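Local coordinates for lytic polysaccharide monooxygenase (Neurospora crassa, PDB 4QI8), which probably cleaves cellulose oxidatively, as a copper-dependent lytic polysaccharide monooxygenase of family AA9, at residues G74-R82 and V98-Q106. Residues are numbered along the deposited sequence; the frame is centred on the assembly and turned at random.
Sequences GPMQFYLAR and VWFKIYHEQ
Lys101 lays its CB over one face of the Tyr79 ring, 4.1 Å from the centroid and 25° off the normal, a CH-pi contact displaced toward the rim. With CG anti to the backbone N (chi1 -177°), the chain slants across the phenol; a bend at chi3 brings CE to 3.3 Å from Tyr79 OH, and the extended last torsion then points NZ to His104 ND1. NZ also hydrogen-bonds to the carbonyls of Pro207 and Pro209, while Tyr79 OH hydrogen-bonds with Tyr185 OH. Were Tyr79 an alanine, the aliphatic part of Lys101 would probably lose its aromatic platform and Tyr185 OH this partner. Neighbouring antiparallel strands 76-82 and 99-104 of the AA9 beta-sandwich pair here, and a classic bulge at Ile102 and Tyr103 shifts their register: Phe78 O takes Ile102 N at 2.9 Å and, weakly, Tyr103 N. Ala81 CB makes a CH-pi contact 3.6 Å from the centroid of the Trp99 six-membered ring, close to its normal. On the other side of the sheet, Leu80 CB lies over a face of Phe100, again CH-pi, and Phe78 CD2 meets Tyr103 CD1 at 3.8 Å. Beyond the bulge, the extended Glu105 side chain takes Met76 N on the anti side of OE1 at 2.9 Å, 33° out of the carboxylate plane.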
ATOM      1  N   GLY A  74      -6.627  12.042   1.544  1.00  6.42           N
ATOM      2  CA  GLY A  74      -5.477  11.662   0.766  1.00  6.14           C
ATOM      3  C   GLY A  74      -5.678  10.321   0.099  1.00  6.53           C
ATOM      4  O   GLY A  74      -6.737   9.697   0.239  1.00  6.26           O
ATOM      5  N   PRO A  75      -4.660   9.871  -0.640  1.00  6.50           N
ATOM      6  CA  PRO A  75      -4.813   8.682  -1.482  1.00  7.15           C
ATOM      7  C   PRO A  75      -4.478   7.352  -0.815  1.00  6.20           C
ATOM      8  O   PRO A  75      -3.505   7.239  -0.068  1.00  6.42           O
ATOM      9  CB  PRO A  75      -3.790   8.927  -2.589  1.00  6.78           C
ATOM     10  CG  PRO A  75      -2.704   9.664  -1.886  1.00  6.95           C
ATOM     11  CD  PRO A  75      -3.422  10.604  -0.963  1.00  6.33           C
ATOM     12  N   MET A  76      -5.288   6.345  -1.127  1.00  5.68           N
ATOM     13  CA  MET A  76      -4.849   4.960  -1.015  1.00  6.14           C
ATOM     14  C   MET A  76      -3.955   4.596  -2.191  1.00  6.04           C
ATOM     15  O   MET A  76      -4.221   4.993  -3.336  1.00  6.84           O
ATOM     16  CB  MET A  76      -6.033   3.997  -1.036  1.00  7.11           C
ATOM     17  CG  MET A  76      -6.940   4.078   0.156  1.00  7.93           C
ATOM     18  SD  MET A  76      -6.147   3.648   1.728  1.00  7.93           S
ATOM     19  CE  MET A  76      -5.588   2.005   1.407  1.00 11.27           C
ATOM     20  N   GLN A  77      -2.931   3.790  -1.926  1.00  5.84           N
ATOM     21  CA  GLN A  77      -2.100   3.209  -2.983  1.00  6.33           C
ATOM     22  C   GLN A  77      -1.757   1.775  -2.588  1.00  5.65           C
ATOM     23  O   GLN A  77      -1.605   1.473  -1.402  1.00  6.24           O
ATOM     24  CB  GLN A  77      -0.828   4.033  -3.229  1.00  6.36           C
ATOM     25  CG  GLN A  77      -1.086   5.527  -3.254  1.00  6.17           C
ATOM     26  CD  GLN A  77       0.014   6.371  -3.876  1.00  6.99           C
ATOM     27  OE1 GLN A  77      -0.276   7.376  -4.521  1.00  8.63           O
ATOM     28  NE2 GLN A  77       1.267   5.990  -3.673  1.00  7.75           N
ATOM     29  N   PHE A  78      -1.639   0.901  -3.585  1.00  6.55           N
ATOM     30  CA  PHE A  78      -1.281  -0.498  -3.361  1.00  6.36           C
ATOM     31  C   PHE A  78      -0.149  -0.919  -4.285  1.00  6.06           C
ATOM     32  O   PHE A  78      -0.125  -0.554  -5.466  1.00  6.71           O
ATOM     33  CB  PHE A  78      -2.488  -1.428  -3.594  1.00  6.95           C
ATOM     34  CG  PHE A  78      -3.605  -1.249  -2.601  1.00  7.31           C
ATOM     35  CD1 PHE A  78      -3.558  -1.876  -1.362  1.00  7.35           C
ATOM     36  CD2 PHE A  78      -4.702  -0.452  -2.903  1.00  8.37           C
ATOM     37  CE1 PHE A  78      -4.580  -1.713  -0.457  1.00  8.43           C
ATOM     38  CE2 PHE A  78      -5.717  -0.276  -1.981  1.00  8.81           C
ATOM     39  CZ  PHE A  78      -5.652  -0.905  -0.762  1.00  8.84           C
ATOM     40  N   TYR A  79       0.769  -1.716  -3.745  1.00  6.19           N
ATOM     41  CA  TYR A  79       1.906  -2.238  -4.482  1.00  5.96           C
ATOM     42  C   TYR A  79       2.022  -3.738  -4.243  1.00  5.91           C
ATOM     43  O   TYR A  79       1.679  -4.240  -3.166  1.00  6.80           O
ATOM     44  CB  TYR A  79       3.212  -1.615  -4.012  1.00  6.30           C
ATOM     45  CG  TYR A  79       3.429  -0.138  -4.254  1.00  6.41           C
ATOM     46  CD1 TYR A  79       2.758   0.828  -3.519  1.00  6.76           C
ATOM     47  CD2 TYR A  79       4.365   0.294  -5.201  1.00  6.58           C
ATOM     48  CE1 TYR A  79       3.009   2.191  -3.726  1.00  6.79           C
ATOM     49  CE2 TYR A  79       4.630   1.637  -5.392  1.00  7.56           C
ATOM     50  CZ  TYR A  79       3.952   2.577  -4.666  1.00  6.31           C
ATOM     51  OH  TYR A  79       4.246   3.901  -4.869  1.00  7.48           O
ATOM     52  N   LEU A  80       2.566  -4.431  -5.239  1.00  6.37           N
ATOM     53  CA  LEU A  80       2.948  -5.830  -5.102  1.00  6.10           C
ATOM     54  C   LEU A  80       4.456  -6.001  -5.231  1.00  6.59           C
ATOM     55  O   LEU A  80       5.123  -5.226  -5.921  1.00  7.05           O
ATOM     56  CB  LEU A  80       2.308  -6.657  -6.214  1.00  7.84           C
ATOM     57  CG  LEU A  80       0.827  -6.978  -6.044  1.00  7.27           C
ATOM     58  CD1 LEU A  80       0.249  -7.597  -7.317  1.00  7.51           C
ATOM     59  CD2 LEU A  80       0.597  -7.930  -4.864  1.00  7.88           C
ATOM     60  N   ALA A  81       4.976  -7.048  -4.595  1.00  6.64           N
ATOM     61  CA  ALA A  81       6.366  -7.463  -4.779  1.00  6.93           C
ATOM     62  C   ALA A  81       6.403  -8.977  -4.762  1.00  7.08           C
ATOM     63  O   ALA A  81       5.870  -9.600  -3.846  1.00  7.82           O
ATOM     64  CB  ALA A  81       7.261  -6.893  -3.687  1.00  7.90           C
ATOM     65  N   ARG A  82       7.043  -9.567  -5.768  1.00  8.17           N
ATOM     66  CA  ARG A  82       7.075 -11.015  -5.893  1.00  8.78           C
ATOM     67  C   ARG A  82       8.299 -11.610  -5.204  1.00  9.19           C
ATOM     68  O   ARG A  82       9.448 -11.276  -5.505  1.00 10.10           O
ATOM     69  CB  ARG A  82       7.066 -11.432  -7.362  1.00  9.40           C
ATOM     70  CG  ARG A  82       6.931 -12.934  -7.537  1.00 10.45           C
ATOM     71  CD  ARG A  82       6.885 -13.338  -8.997  1.00 11.20           C
ATOM     72  NE  ARG A  82       6.718 -14.780  -9.185  1.00 12.52           N
ATOM     73  CZ  ARG A  82       7.694 -15.680  -9.090  1.00 12.98           C
ATOM     74  NH1 ARG A  82       8.939 -15.318  -8.809  1.00 14.90           N
ATOM     75  NH2 ARG A  82       7.424 -16.960  -9.296  1.00 15.36           N
ATOM     76  N   VAL A  98      11.784  -3.938  -6.074  1.00  7.96           N
ATOM     77  CA  VAL A  98      10.911  -5.078  -6.301  1.00  8.14           C
ATOM     78  C   VAL A  98       9.424  -4.735  -6.280  1.00  7.92           C
ATOM     79  O   VAL A  98       8.597  -5.572  -6.624  1.00  8.61           O
ATOM     80  CB  VAL A  98      11.192  -6.204  -5.267  1.00  9.36           C
ATOM     81  CG1 VAL A  98      12.603  -6.729  -5.435  1.00  9.73           C
ATOM     82  CG2 VAL A  98      10.963  -5.733  -3.824  1.00  9.29           C
ATOM     83  N   TRP A  99       9.078  -3.521  -5.868  1.00  6.59           N
ATOM     84  CA  TRP A  99       7.680  -3.150  -5.670  1.00  6.69           C
ATOM     85  C   TRP A  99       7.126  -2.460  -6.909  1.00  7.21           C
ATOM     86  O   TRP A  99       7.712  -1.485  -7.377  1.00  9.04           O
ATOM     87  CB  TRP A  99       7.559  -2.200  -4.478  1.00  6.21           C
ATOM     88  CG  TRP A  99       7.964  -2.812  -3.173  1.00  7.14           C
ATOM     89  CD1 TRP A  99       9.197  -2.770  -2.598  1.00  6.74           C
ATOM     90  CD2 TRP A  99       7.133  -3.564  -2.285  1.00  6.62           C
ATOM     91  NE1 TRP A  99       9.189  -3.445  -1.399  1.00  7.31           N
ATOM     92  CE2 TRP A  99       7.930  -3.951  -1.190  1.00  6.46           C
ATOM     93  CE3 TRP A  99       5.791  -3.955  -2.317  1.00  7.32           C
ATOM     94  CZ2 TRP A  99       7.422  -4.708  -0.129  1.00  7.16           C
ATOM     95  CZ3 TRP A  99       5.295  -4.713  -1.269  1.00  7.37           C
ATOM     96  CH2 TRP A  99       6.102  -5.066  -0.184  1.00  7.15           C
ATOM     97  N   PHE A 100       5.990  -2.941  -7.408  1.00  7.00           N
ATOM     98  CA  PHE A 100       5.299  -2.242  -8.485  1.00  7.08           C
ATOM     99  C   PHE A 100       3.908  -1.863  -8.018  1.00  6.66           C
ATOM    100  O   PHE A 100       3.267  -2.580  -7.246  1.00  7.17           O
ATOM    101  CB  PHE A 100       5.276  -3.036  -9.810  1.00  7.52           C
ATOM    102  CG  PHE A 100       4.640  -4.403  -9.735  1.00  8.07           C
ATOM    103  CD1 PHE A 100       5.358  -5.496  -9.287  1.00  8.51           C
ATOM    104  CD2 PHE A 100       3.337  -4.598 -10.161  1.00  8.19           C
ATOM    105  CE1 PHE A 100       4.786  -6.751  -9.241  1.00 10.32           C
ATOM    106  CE2 PHE A 100       2.765  -5.855 -10.136  1.00  9.72           C
ATOM    107  CZ  PHE A 100       3.492  -6.936  -9.679  1.00  9.16           C
ATOM    108  N   LYS A 101       3.473  -0.695  -8.475  1.00  7.26           N
ATOM    109  CA  LYS A 101       2.201  -0.131  -8.080  1.00  7.00           C
ATOM    110  C   LYS A 101       1.090  -0.735  -8.909  1.00  8.17           C
ATOM    111  O   LYS A 101       1.190  -0.787 -10.132  1.00  9.29           O
ATOM    112  CB  LYS A 101       2.237   1.378  -8.282  1.00  7.99           C
ATOM    113  CG  LYS A 101       0.977   2.102  -7.843  1.00  7.80           C
ATOM    114  CD  LYS A 101       1.028   3.587  -8.177  1.00  8.64           C
ATOM    115  CE  LYS A 101       1.932   4.357  -7.241  1.00  7.75           C
ATOM    116  NZ  LYS A 101       2.135   5.748  -7.737  1.00  8.17           N
ATOM    117  N   ILE A 102       0.023  -1.171  -8.245  1.00  7.58           N
ATOM    118  CA  ILE A 102      -1.147  -1.688  -8.945  1.00  7.83           C
ATOM    119  C   ILE A 102      -2.393  -0.814  -8.797  1.00  8.20           C
ATOM    120  O   ILE A 102      -3.389  -1.062  -9.467  1.00  8.94           O
ATOM    121  CB  ILE A 102      -1.471  -3.157  -8.583  1.00  8.10           C
ATOM    122  CG1 ILE A 102      -1.795  -3.314  -7.095  1.00  8.25           C
ATOM    123  CG2 ILE A 102      -0.315  -4.052  -8.996  1.00  9.82           C
ATOM    124  CD1 ILE A 102      -2.336  -4.686  -6.759  1.00  9.97           C
ATOM    125  N   TYR A 103      -2.332   0.214  -7.961  1.00  8.17           N
ATOM    126  CA  TYR A 103      -3.442   1.138  -7.799  1.00  8.04           C
ATOM    127  C   TYR A 103      -2.943   2.402  -7.127  1.00  7.16           C
ATOM    128  O   TYR A 103      -2.164   2.331  -6.175  1.00  7.29           O
ATOM    129  CB  TYR A 103      -4.551   0.519  -6.928  1.00  9.30           C
ATOM    130  CG  TYR A 103      -5.643   1.509  -6.566  1.00  9.07           C
ATOM    131  CD1 TYR A 103      -5.567   2.273  -5.410  1.00  8.88           C
ATOM    132  CD2 TYR A 103      -6.748   1.690  -7.390  1.00 10.63           C
ATOM    133  CE1 TYR A 103      -6.547   3.191  -5.096  1.00  8.41           C
ATOM    134  CE2 TYR A 103      -7.742   2.609  -7.081  1.00 11.67           C
ATOM    135  CZ  TYR A 103      -7.641   3.352  -5.931  1.00 10.21           C
ATOM    136  OH  TYR A 103      -8.623   4.269  -5.615  1.00 11.93           O
ATOM    137  N   HIS A 104      -3.426   3.550  -7.585  1.00  8.20           N
ATOM    138  CA  HIS A 104      -3.372   4.754  -6.776  1.00  7.41           C
ATOM    139  C   HIS A 104      -4.622   5.589  -6.972  1.00  8.43           C
ATOM    140  O   HIS A 104      -5.247   5.574  -8.032  1.00  9.87           O
ATOM    141  CB  HIS A 104      -2.065   5.551  -6.953  1.00  8.05           C
ATOM    142  CG  HIS A 104      -1.828   6.152  -8.308  1.00  8.24           C
ATOM    143  ND1 HIS A 104      -0.568   6.551  -8.676  1.00  9.08           N
ATOM    144  CD2 HIS A 104      -2.646   6.479  -9.342  1.00  9.52           C
ATOM    145  CE1 HIS A 104      -0.607   7.082  -9.883  1.00  9.75           C
ATOM    146  NE2 HIS A 104      -1.855   7.046 -10.315  1.00 10.90           N
ATOM    147  N   GLU A 105      -4.976   6.306  -5.918  1.00  8.17           N
ATOM    148  CA  GLU A 105      -6.204   7.085  -5.881  1.00  7.89           C
ATOM    149  C   GLU A 105      -5.981   8.514  -6.353  1.00  8.07           C
ATOM    150  O   GLU A 105      -5.063   9.188  -5.897  1.00  8.81           O
ATOM    151  CB  GLU A 105      -6.714   7.107  -4.441  1.00  7.65           C
ATOM    152  CG  GLU A 105      -8.011   7.863  -4.245  1.00  8.77           C
ATOM    153  CD  GLU A 105      -8.506   7.825  -2.806  1.00  8.67           C
ATOM    154  OE1 GLU A 105      -7.985   7.014  -1.999  1.00  8.59           O
ATOM    155  OE2 GLU A 105      -9.429   8.613  -2.490  1.00  9.73           O
ATOM    156  N   GLN A 106      -6.841   8.974  -7.257  1.00  8.69           N
ATOM    157  CA  GLN A 106      -6.927  10.384  -7.610  1.00 10.65           C
ATOM    158  C   GLN A 106      -8.120  11.013  -6.911  1.00 10.53           C
ATOM    159  O   GLN A 106      -9.191  10.416  -6.869  1.00 10.91           O
ATOM    160  CB  GLN A 106      -7.090  10.546  -9.120  1.00 10.39           C
ATOM    161  CG  GLN A 106      -5.783  10.492  -9.874  1.00 12.20           C
ATOM    162  CD  GLN A 106      -5.036  11.808  -9.804  1.00 12.00           C
ATOM    163  OE1 GLN A 106      -5.482  12.813 -10.365  1.00 15.66           O
ATOM    164  NE2 GLN A 106      -3.894  11.815  -9.123  1.00 10.59           N
TER
HETATM  165  O   HOH W   1       8.472  -7.975  -7.782  1.00 10.52           O